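Local structure of lovastatin nonaketide synthase, polyketide synthase component (Aspergillus terreus, 7CPX) at residues H1270-R1275 and N1818-S1823; P1826-I1831 and P2141-S2146; P1837-T1842 and E1852-W1857; E1910-I1915 and T2127-P2132. The protein builds the nonaketide backbone of the lovastatin precursor as a homodimeric, multidomain polyketide synthase that extends, methylates and reduces a carrier-bound chain, working together with lovC. The protein carries 2 engineered substitutions. All coordinates share one frame; numbering follows the deposited sequence.

Interaction 1 of 4, residues H1270-R1275 and N1818-S1823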
# COMPACT_ATOMS: atom_id res chain seq x y z
N HIS A 1270 -29.94 31.60 15.57
CA HIS A 1270 -30.67 31.75 16.83
C HIS A 1270 -31.34 33.11 16.89
O HIS A 1270 -30.67 34.14 17.05
CB HIS A 1270 -29.78 31.46 18.04
CG HIS A 1270 -30.54 31.22 19.30
ND1 HIS A 1270 -31.46 30.20 19.43
CD2 HIS A 1270 -30.53 31.87 20.49
CE1 HIS A 1270 -31.97 30.22 20.65
NE2 HIS A 1270 -31.43 31.22 21.31
N ALA A 1271 -32.67 33.12 16.77
CA ALA A 1271 -33.44 34.35 16.68
C ALA A 1271 -33.93 34.84 18.04
O ALA A 1271 -34.98 35.50 18.12
CB ALA A 1271 -34.62 34.16 15.73
N MET A 1272 -33.20 34.54 19.12
CA MET A 1272 -33.68 34.91 20.45
C MET A 1272 -33.82 36.42 20.59
O MET A 1272 -34.82 36.91 21.12
CB MET A 1272 -32.74 34.34 21.51
CG MET A 1272 -31.36 34.97 21.54
SD MET A 1272 -30.32 34.29 22.85
CE MET A 1272 -29.16 35.63 23.09
N PHE A 1273 -32.83 37.17 20.10
CA PHE A 1273 -32.85 38.62 20.27
C PHE A 1273 -34.08 39.22 19.59
O PHE A 1273 -34.49 38.79 18.51
CB PHE A 1273 -31.59 39.24 19.69
CG PHE A 1273 -30.36 39.06 20.55
CD1 PHE A 1273 -30.39 39.38 21.89
CD2 PHE A 1273 -29.19 38.59 20.00
CE1 PHE A 1273 -29.26 39.22 22.67
CE2 PHE A 1273 -28.06 38.43 20.78
CZ PHE A 1273 -28.10 38.75 22.11
N ALA A 1274 -34.66 40.22 20.24
CA ALA A 1274 -35.80 40.94 19.69
C ALA A 1274 -35.84 42.33 20.29
O ALA A 1274 -35.28 42.58 21.36
CB ALA A 1274 -37.12 40.20 19.98
N ARG A 1275 -36.50 43.24 19.58
CA ARG A 1275 -36.63 44.63 20.01
C ARG A 1275 -38.10 45.04 19.99
O ARG A 1275 -38.90 44.52 19.21
CB ARG A 1275 -35.82 45.58 19.12
CG ARG A 1275 -36.17 45.50 17.64
CD ARG A 1275 -35.55 46.64 16.86
NE ARG A 1275 -34.14 46.85 17.20
CZ ARG A 1275 -33.67 47.83 17.96
NH1 ARG A 1275 -34.47 48.75 18.48
NH2 ARG A 1275 -32.37 47.90 18.20
N ASN A 1818 -27.51 39.12 14.11
CA ASN A 1818 -26.39 38.90 13.22
C ASN A 1818 -25.07 38.93 13.98
O ASN A 1818 -24.17 38.14 13.70
CB ASN A 1818 -26.39 39.95 12.11
CG ASN A 1818 -27.45 39.69 11.06
OD1 ASN A 1818 -27.87 38.56 10.86
ND2 ASN A 1818 -27.90 40.75 10.40
N ARG A 1819 -24.95 39.84 14.95
CA ARG A 1819 -23.73 39.89 15.74
C ARG A 1819 -23.51 38.58 16.49
O ARG A 1819 -22.41 38.03 16.50
CB ARG A 1819 -23.78 41.07 16.72
CG ARG A 1819 -23.45 42.40 16.08
CD ARG A 1819 -23.18 43.48 17.11
NE ARG A 1819 -24.40 44.12 17.58
CZ ARG A 1819 -25.02 45.12 16.95
NH1 ARG A 1819 -24.57 45.58 15.80
NH2 ARG A 1819 -26.11 45.65 17.49
N MET A 1820 -24.57 38.06 17.11
CA MET A 1820 -24.45 36.81 17.85
C MET A 1820 -24.13 35.65 16.92
O MET A 1820 -23.27 34.81 17.23
CB MET A 1820 -25.74 36.53 18.63
CG MET A 1820 -25.74 35.21 19.38
SD MET A 1820 -27.29 34.90 20.25
CE MET A 1820 -28.45 34.90 18.89
N ASN A 1821 -24.80 35.58 15.78
CA ASN A 1821 -24.63 34.44 14.88
C ASN A 1821 -23.34 34.51 14.07
O ASN A 1821 -22.90 33.49 13.55
CB ASN A 1821 -25.83 34.35 13.94
CG ASN A 1821 -27.12 34.05 14.67
OD1 ASN A 1821 -27.15 33.21 15.58
ND2 ASN A 1821 -28.19 34.73 14.29
N SER A 1822 -22.73 35.69 13.96
CA SER A 1822 -21.44 35.79 13.30
C SER A 1822 -20.38 34.99 14.03
O SER A 1822 -19.41 34.54 13.41
CB SER A 1822 -21.01 37.25 13.19
OG SER A 1822 -20.89 37.83 14.48
N SER A 1823 -20.55 34.81 15.33
CA SER A 1823 -19.67 33.92 16.09
C SER A 1823 -19.72 32.50 15.56
O SER A 1823 -18.77 31.74 15.77
CB SER A 1823 -20.08 33.96 17.57
OG SER A 1823 -19.48 32.92 18.31

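Interaction 2 of 4, residues P1826-I1831 and P2141-S2146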
# COMPACT_ATOMS: atom_id res chain seq x y z
N PRO A 1826 -20.27 33.00 8.83
CA PRO A 1826 -19.90 34.30 8.26
C PRO A 1826 -21.11 35.17 7.94
O PRO A 1826 -21.58 35.20 6.80
CB PRO A 1826 -19.12 33.92 6.99
CG PRO A 1826 -18.83 32.46 7.11
CD PRO A 1826 -19.94 31.89 7.92
N ILE A 1827 -21.61 35.87 8.94
CA ILE A 1827 -22.74 36.77 8.75
C ILE A 1827 -22.23 38.07 8.13
O ILE A 1827 -21.25 38.66 8.61
CB ILE A 1827 -23.45 37.05 10.08
CG1 ILE A 1827 -23.97 35.74 10.69
CG2 ILE A 1827 -24.57 38.05 9.87
CD1 ILE A 1827 -25.45 35.47 10.47
N TYR A 1828 -22.88 38.51 7.06
CA TYR A 1828 -22.51 39.73 6.35
C TYR A 1828 -23.59 40.78 6.51
O TYR A 1828 -24.78 40.48 6.38
CB TYR A 1828 -22.27 39.44 4.87
CG TYR A 1828 -21.04 38.62 4.59
CD1 TYR A 1828 -19.78 39.21 4.55
CD2 TYR A 1828 -21.13 37.25 4.36
CE1 TYR A 1828 -18.65 38.46 4.30
CE2 TYR A 1828 -20.00 36.50 4.11
CZ TYR A 1828 -18.77 37.10 4.08
OH TYR A 1828 -17.64 36.36 3.83
N GLU A 1829 -23.18 42.01 6.80
CA GLU A 1829 -24.09 43.14 6.93
C GLU A 1829 -23.53 44.32 6.14
O GLU A 1829 -22.31 44.48 6.02
CB GLU A 1829 -24.28 43.54 8.40
CG GLU A 1829 -25.39 44.55 8.63
CD GLU A 1829 -25.58 44.87 10.10
OE1 GLU A 1829 -24.85 44.31 10.93
OE2 GLU A 1829 -26.47 45.69 10.42
N MET A 1830 -24.43 45.13 5.59
CA MET A 1830 -24.02 46.28 4.79
C MET A 1830 -23.52 47.36 5.74
O MET A 1830 -24.30 48.08 6.37
CB MET A 1830 -25.18 46.78 3.93
CG MET A 1830 -24.76 47.71 2.81
SD MET A 1830 -24.91 46.95 1.18
CE MET A 1830 -23.79 45.56 1.34
N ILE A 1831 -22.20 47.48 5.85
CA ILE A 1831 -21.56 48.41 6.78
C ILE A 1831 -20.74 49.42 5.98
O ILE A 1831 -20.14 49.08 4.96
CB ILE A 1831 -20.67 47.66 7.79
CG1 ILE A 1831 -21.53 46.72 8.65
CG2 ILE A 1831 -19.90 48.65 8.66
CD1 ILE A 1831 -20.75 45.94 9.69
N PRO A 2141 -20.47 44.80 1.97
CA PRO A 2141 -20.85 43.66 2.82
C PRO A 2141 -19.70 43.24 3.72
O PRO A 2141 -18.74 42.61 3.27
CB PRO A 2141 -21.22 42.57 1.82
CG PRO A 2141 -20.40 42.89 0.62
CD PRO A 2141 -20.32 44.39 0.56
N THR A 2142 -19.80 43.59 5.00
CA THR A 2142 -18.75 43.34 5.98
C THR A 2142 -19.16 42.17 6.86
O THR A 2142 -20.31 42.06 7.28
CB THR A 2142 -18.52 44.59 6.83
OG1 THR A 2142 -18.14 45.68 5.98
CG2 THR A 2142 -17.43 44.35 7.85
N ARG A 2143 -18.20 41.29 7.13
CA ARG A 2143 -18.45 40.10 7.94
C ARG A 2143 -18.67 40.51 9.39
O ARG A 2143 -17.73 40.90 10.08
CB ARG A 2143 -17.29 39.12 7.81
CG ARG A 2143 -17.49 37.81 8.54
CD ARG A 2143 -16.52 36.75 8.03
NE ARG A 2143 -16.57 35.53 8.81
CZ ARG A 2143 -15.89 34.43 8.51
NH1 ARG A 2143 -15.13 34.35 7.43
NH2 ARG A 2143 -15.99 33.37 9.31
N VAL A 2144 -19.91 40.42 9.85
CA VAL A 2144 -20.29 40.91 11.17
C VAL A 2144 -19.37 40.29 12.22
O VAL A 2144 -18.89 39.17 12.07
CB VAL A 2144 -21.76 40.59 11.48
CG1 VAL A 2144 -22.13 41.10 12.85
CG2 VAL A 2144 -22.67 41.21 10.43
N ARG A 2145 -19.13 41.04 13.30
CA ARG A 2145 -18.31 40.59 14.41
C ARG A 2145 -19.19 40.37 15.64
O ARG A 2145 -20.17 41.08 15.85
CB ARG A 2145 -17.21 41.61 14.73
CG ARG A 2145 -16.44 41.32 16.01
CD ARG A 2145 -15.42 42.40 16.33
NE ARG A 2145 -14.17 42.22 15.61
CZ ARG A 2145 -13.06 42.90 15.87
NH1 ARG A 2145 -13.01 43.82 16.82
NH2 ARG A 2145 -11.96 42.64 15.16
N SER A 2146 -18.82 39.37 16.44
CA SER A 2146 -19.55 39.10 17.66
C SER A 2146 -19.46 40.28 18.61
O SER A 2146 -18.44 40.98 18.68
CB SER A 2146 -19.02 37.83 18.33
OG SER A 2146 -19.77 37.52 19.49

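Interaction 3 of 4, residues P1837-T1842 and E1852-W1857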
# COMPACT_ATOMS: atom_id res chain seq x y z
N PRO A 1837 -15.84 51.52 11.99
CA PRO A 1837 -14.59 50.74 11.98
C PRO A 1837 -14.80 49.38 11.33
O PRO A 1837 -15.61 48.57 11.79
CB PRO A 1837 -14.23 50.62 13.46
CG PRO A 1837 -14.91 51.76 14.11
CD PRO A 1837 -16.18 51.97 13.36
N VAL A 1838 -14.05 49.13 10.26
CA VAL A 1838 -14.08 47.86 9.55
C VAL A 1838 -12.64 47.38 9.42
O VAL A 1838 -11.81 48.06 8.81
CB VAL A 1838 -14.74 47.98 8.17
CG1 VAL A 1838 -14.55 46.70 7.38
CG2 VAL A 1838 -16.21 48.30 8.32
N ALA A 1839 -12.36 46.20 9.97
CA ALA A 1839 -11.02 45.63 9.96
C ALA A 1839 -10.90 44.57 8.88
O ALA A 1839 -11.78 43.72 8.72
CB ALA A 1839 -10.69 45.03 11.32
N LEU A 1840 -9.79 44.62 8.15
CA LEU A 1840 -9.47 43.61 7.15
C LEU A 1840 -8.83 42.44 7.88
O LEU A 1840 -7.61 42.28 7.90
CB LEU A 1840 -8.56 44.19 6.07
CG LEU A 1840 -8.20 43.30 4.88
CD1 LEU A 1840 -9.33 42.34 4.52
CD2 LEU A 1840 -7.87 44.18 3.69
N GLN A 1841 -9.67 41.62 8.50
CA GLN A 1841 -9.22 40.60 9.43
C GLN A 1841 -8.87 39.31 8.68
O GLN A 1841 -9.56 38.92 7.74
CB GLN A 1841 -10.31 40.31 10.46
CG GLN A 1841 -9.91 39.33 11.55
CD GLN A 1841 -8.87 39.91 12.50
OE1 GLN A 1841 -7.67 39.73 12.30
NE2 GLN A 1841 -9.34 40.59 13.53
N THR A 1842 -7.80 38.67 9.13
CA THR A 1842 -7.45 37.35 8.62
C THR A 1842 -8.37 36.29 9.19
O THR A 1842 -8.87 36.41 10.32
CB THR A 1842 -6.00 37.02 8.96
OG1 THR A 1842 -5.63 35.78 8.35
CG2 THR A 1842 -5.82 36.91 10.48
N GLU A 1852 -14.46 42.73 8.27
CA GLU A 1852 -15.33 42.44 9.40
C GLU A 1852 -15.54 43.71 10.21
O GLU A 1852 -14.77 44.67 10.11
CB GLU A 1852 -14.75 41.34 10.30
CG GLU A 1852 -13.48 41.73 11.04
CD GLU A 1852 -13.05 40.68 12.04
OE1 GLU A 1852 -13.65 39.58 12.04
OE2 GLU A 1852 -12.12 40.95 12.83
N SER A 1853 -16.62 43.72 10.99
CA SER A 1853 -16.91 44.88 11.82
C SER A 1853 -15.89 44.98 12.95
O SER A 1853 -15.69 44.02 13.71
CB SER A 1853 -18.32 44.78 12.39
OG SER A 1853 -18.62 45.91 13.19
N ALA A 1854 -15.26 46.14 13.07
CA ALA A 1854 -14.25 46.39 14.09
C ALA A 1854 -14.77 47.28 15.21
O ALA A 1854 -13.98 47.82 15.99
CB ALA A 1854 -13.01 47.03 13.46
N GLU A 1855 -16.09 47.43 15.31
CA GLU A 1855 -16.67 48.30 16.33
C GLU A 1855 -16.21 47.86 17.72
O GLU A 1855 -16.42 46.71 18.12
CB GLU A 1855 -18.19 48.26 16.24
CG GLU A 1855 -18.74 48.86 14.96
CD GLU A 1855 -20.24 48.70 14.84
OE1 GLU A 1855 -20.83 47.99 15.68
OE2 GLU A 1855 -20.84 49.29 13.91
N THR A 1856 -15.59 48.79 18.45
CA THR A 1856 -15.20 48.54 19.83
C THR A 1856 -16.38 48.61 20.79
O THR A 1856 -16.26 48.17 21.94
CB THR A 1856 -14.12 49.54 20.25
OG1 THR A 1856 -13.01 49.45 19.36
CG2 THR A 1856 -13.65 49.26 21.67
N TRP A 1857 -17.51 49.14 20.34
CA TRP A 1857 -18.73 49.21 21.14
C TRP A 1857 -18.50 49.96 22.44
O TRP A 1857 -18.89 49.52 23.53
CB TRP A 1857 -19.29 47.80 21.39
CG TRP A 1857 -19.78 47.15 20.14
CD1 TRP A 1857 -20.83 47.56 19.37
CD2 TRP A 1857 -19.26 45.97 19.52
NE1 TRP A 1857 -20.98 46.71 18.30
CE2 TRP A 1857 -20.03 45.73 18.37
CE3 TRP A 1857 -18.21 45.10 19.82
CZ2 TRP A 1857 -19.79 44.65 17.52
CZ3 TRP A 1857 -17.97 44.03 18.98
CH2 TRP A 1857 -18.76 43.82 17.84

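Interaction 4 of 4, residues E1910-I1915 and T2127-P2132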
# COMPACT_ATOMS: atom_id res chain seq x y z
N GLU A 1910 -3.37 48.74 15.46
CA GLU A 1910 -3.38 47.38 15.98
C GLU A 1910 -4.54 46.54 15.45
O GLU A 1910 -4.74 45.43 15.94
CB GLU A 1910 -3.45 47.41 17.52
CG GLU A 1910 -2.28 48.11 18.17
CD GLU A 1910 -2.43 48.22 19.68
OE1 GLU A 1910 -3.50 47.83 20.20
OE2 GLU A 1910 -1.48 48.68 20.34
N ARG A 1911 -5.30 47.04 14.48
CA ARG A 1911 -6.47 46.34 13.98
C ARG A 1911 -6.58 46.30 12.46
O ARG A 1911 -7.37 45.51 11.94
CB ARG A 1911 -7.76 46.96 14.54
CG ARG A 1911 -7.97 46.71 16.03
CD ARG A 1911 -8.42 45.28 16.29
NE ARG A 1911 -8.46 44.97 17.72
CZ ARG A 1911 -7.44 44.48 18.41
NH1 ARG A 1911 -6.27 44.22 17.84
NH2 ARG A 1911 -7.60 44.23 19.71
N ASN A 1912 -5.82 47.13 11.73
CA ASN A 1912 -5.88 47.16 10.28
C ASN A 1912 -7.31 47.44 9.80
O ASN A 1912 -7.91 46.67 9.05
CB ASN A 1912 -5.37 45.85 9.68
CG ASN A 1912 -5.21 45.93 8.17
OD1 ASN A 1912 -5.07 47.01 7.60
ND2 ASN A 1912 -5.24 44.77 7.52
N ALA A 1913 -7.84 48.57 10.26
CA ALA A 1913 -9.24 48.91 10.03
C ALA A 1913 -9.35 50.26 9.34
O ALA A 1913 -8.47 51.11 9.44
CB ALA A 1913 -10.02 48.94 11.34
N SER A 1914 -10.47 50.44 8.63
CA SER A 1914 -10.76 51.73 8.01
C SER A 1914 -10.70 52.85 9.04
O SER A 1914 -10.29 53.97 8.74
CB SER A 1914 -12.13 51.69 7.34
OG SER A 1914 -13.15 51.48 8.30
N ILE A 1915 -11.13 52.55 10.27
CA ILE A 1915 -11.05 53.49 11.38
C ILE A 1915 -10.33 52.80 12.53
O ILE A 1915 -10.69 51.69 12.92
CB ILE A 1915 -12.45 53.97 11.82
CG1 ILE A 1915 -13.18 54.59 10.63
CG2 ILE A 1915 -12.33 54.98 12.96
CD1 ILE A 1915 -14.57 55.08 10.93
N THR A 2127 2.73 45.88 -0.06
CA THR A 2127 1.41 46.11 -0.63
C THR A 2127 0.61 47.02 0.29
O THR A 2127 0.78 47.00 1.51
CB THR A 2127 0.67 44.79 -0.82
OG1 THR A 2127 1.37 43.98 -1.77
CG2 THR A 2127 -0.75 45.04 -1.32
N VAL A 2128 -0.26 47.83 -0.31
CA VAL A 2128 -1.04 48.81 0.43
C VAL A 2128 -2.51 48.68 0.05
O VAL A 2128 -2.87 48.75 -1.13
CB VAL A 2128 -0.53 50.25 0.19
CG1 VAL A 2128 -0.53 50.58 -1.28
CG2 VAL A 2128 -1.39 51.24 0.95
N ILE A 2129 -3.35 48.51 1.07
CA ILE A 2129 -4.79 48.54 0.92
C ILE A 2129 -5.26 49.98 0.88
O ILE A 2129 -4.87 50.80 1.73
CB ILE A 2129 -5.47 47.78 2.07
CG1 ILE A 2129 -5.06 46.31 2.08
CG2 ILE A 2129 -6.97 47.92 1.97
CD1 ILE A 2129 -4.86 45.77 3.47
N SER A 2130 -6.10 50.29 -0.10
CA SER A 2130 -6.70 51.62 -0.25
C SER A 2130 -8.11 51.55 0.31
O SER A 2130 -9.02 51.02 -0.33
CB SER A 2130 -6.70 52.04 -1.71
OG SER A 2130 -7.46 53.22 -1.90
N TRP A 2131 -8.30 52.08 1.51
CA TRP A 2131 -9.59 52.02 2.17
C TRP A 2131 -10.54 53.03 1.54
O TRP A 2131 -10.20 54.22 1.47
CB TRP A 2131 -9.44 52.30 3.65
CG TRP A 2131 -8.84 51.17 4.41
CD1 TRP A 2131 -7.54 51.05 4.79
CD2 TRP A 2131 -9.51 49.99 4.87
NE1 TRP A 2131 -7.35 49.87 5.47
CE2 TRP A 2131 -8.55 49.20 5.53
CE3 TRP A 2131 -10.82 49.53 4.78
CZ2 TRP A 2131 -8.87 47.97 6.10
CZ3 TRP A 2131 -11.14 48.32 5.36
CH2 TRP A 2131 -10.16 47.55 6.01
N PRO A 2132 -11.72 52.62 1.08
CA PRO A 2132 -12.67 53.60 0.53
C PRO A 2132 -13.07 54.62 1.59
O PRO A 2132 -13.19 54.30 2.77
CB PRO A 2132 -13.86 52.74 0.09
CG PRO A 2132 -13.75 51.50 0.91
CD PRO A 2132 -12.29 51.26 1.10

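Interaction 1 of 4, residues H1270-R1275 and N1818-S1823
H1270 reaches helix 1814-1822 first through its main chain: its N donates to N1821 OD1 at 3.2 Å, fairly straight at the hydrogen (161°) but tilted out of the amide carbonyl plane. R1824 supplies a second, weak donor to the same oxygen, and the carbonyl oxygen of H1270 accepts from N1817, one turn back. M1820 lies beside these polar links. Its chain is extended as far as SD and then bends (chi3 60°), which brings CE to the edge of the imidazole, near the ring plane, and 3.8 Å from H1270 CB. Farther along, M1272 has CG between its own N and carbonyl carbon (chi1 68°) and runs out extended from there. The methyl that this delivers, M1272 CE, lies 3.5 Å from M1820 SD and also rests over the rim of the F1273 ring. F1273 completes the grip on M1820 by a Met-aromatic contact in which the sulfur approaches obliquely, 4.6 Å from M1820 SD to the ring centroid, while M1820 CB meets the ring edge in plane at F1273 CE2 (3.7 Å). H1270, M1272 and F1273 thus all touch M1820. Helix 2363-2385, within the ketoreductase region, packs on M1272, F1273 and M1820, so that the loop leading into strand 1275-1280 packs against both helices.

Interaction 2 of 4, residues P1826-I1831 and P2141-S2146
T2142 O receives E1829 N at 2.9 Å in a nearly straight bond (168° at the hydrogen), and the CA-H of Y1828 also points at this oxygen, with Y1828 CA 3.3 Å from T2142 O. The return bond, T2142 N to E1829 O, is equally long, so E1829 and T2142 form a hydrogen-bonded antiparallel pair. The non-hydrogen-bonded pairs Y1828-R2143 and M1830-P2141 flank it. Beyond the Y1828-R2143 pair, V2144 N donates to I1827 O, at a modelled distance too short to be relied on.

Y1828, M1830, P2141 and R2143 share one face of this two-stranded antiparallel ribbon, which joins the strand following helix 1814-1822 to the strand that opens the ketoreductase region. On that face R2143 runs out fully extended (chi1 -176°) alongside P1826, whose CB sits 3.5 Å over the centre of the guanidinium; F1850 adds a cation-pi contact. Y1828 leans across the base of the same arginine, its CE1 3.8 Å from R2143 CB, with ring and guanidinium planes 57° apart. M1830 bends at chi2 and chi3, laying its CE against the P2141 ring.

E1829 and T2142 point to the other face. There V2144 CG2 wedges between E1829 CB (3.5 Å) and I1827 CG2 (3.7 Å), while I1831 crosses T2142 at about a right angle, its CB and CD1 both packing against T2142 CB. V1838 of the adjoining hairpin covers I1831 and T2142, and N1818 and N1821 of helix 1814-1822 touch I1827.

Interaction 3 of 4, residues P1837-T1842 and E1852-W1857
E1852, with the largest share of the buried surface, meets Q1841 through its carboxylate. Q1841 NE2 donates to E1852 OE2 at 2.9 Å, arriving on the syn side but 32° out of the carboxylate plane; the oxygen lies close to the amide plane of Q1841, and the two flat groups stand almost perpendicular. CG of E1852 lies between the backbone N and carbonyl carbon (chi1 67°), from where the extended chain carries the carboxylate alongside Q1841 CB and CG. R2145 salt-bridges the same OE2, so a buried charge has both an amide and a guanidinium partner, which would probably favour the ionised acid.

E1852 is also tied through its main chain. Its N donates to A1839 O and its O accepts from A1839 N, each at 2.9 Å, closing a hydrogen-bonded antiparallel pair. Beyond the non-hydrogen-bonded pair V1838-S1853, A1854 N donates to P1837 O at 2.8 Å. A1854 CB then packs against P1837 CB (3.8 Å) and A1839 CB (3.7 Å). An inverse gamma turn centred on L1840 kinks the first strand just before Q1841. Strands 1838-1842 and 1849-1853, successive in the chain and paired antiparallel, make a beta hairpin.

Interaction 4 of 4, residues E1910-I1915 and T2127-P2132
W2131 presents one face of its indole to the main chain of A1913 and S1914. S1914 N stands 3.7 Å above the centre of the ring system, and S1914 CA makes a CH-pi contact, 4.1 Å from the centroid of the five-membered ring and 23° off its normal. The tryptophan keeps CG beside its own backbone N (chi1 -74°), with the indole turned nearly square to the plane of CA, CB and CG (chi2 99°), a pose that lays it flat beneath this peptide. I2129 CG2 covers the rim of the opposite face.

S1914 CB adds a contact to W2131 CE3 at 3.6 Å. S1914 OG accepts from V1838 N and is also hydrogen-bonded to S1833 O. N1912 adopts a left-handed backbone conformation, and its carbonyl oxygen approaches W2131 CZ2 obliquely at 3.4 Å. The N1912 side chain carries its amide nearly perpendicular to the indole, with ND2 4.2 Å from I2129 CD1. S1876 OG joins the two residues by hydrogen-bonding both N1912 OD1 and W2131 NE1.

The buried loop between strands 1901-1909 and 1915-1918 thereby meets I2129 of strand 2128-2130 and W2131 just after it, with strand 1869-1883, helix 2111-2117 and L1840 of strand 1838-1842 packed around the contact.

In the fold
From the N terminus, interaction 1 closes a long loop that contains the methyltransferase domain, returning helix 1814-1822 to the loop between strands 1249-1260 and 1275-1280. It is complete before interaction 2 begins. Interaction 2 spans residues 1826 to 2146 and brings the chain to the start of the ketoreductase; nested inside it, in series, are the local hairpin of interaction 3 and the longer loop of interaction 4. No two loops cross. Contacts join the neighbours: S1822 packs on V2144, the R2143 carbonyl probably bonds S1853 N, and V1838 O probably bonds S1914 N. Together they form a continuous path from helix 1814-1822 through both strand pairs to the sheet containing strand 1869-1883.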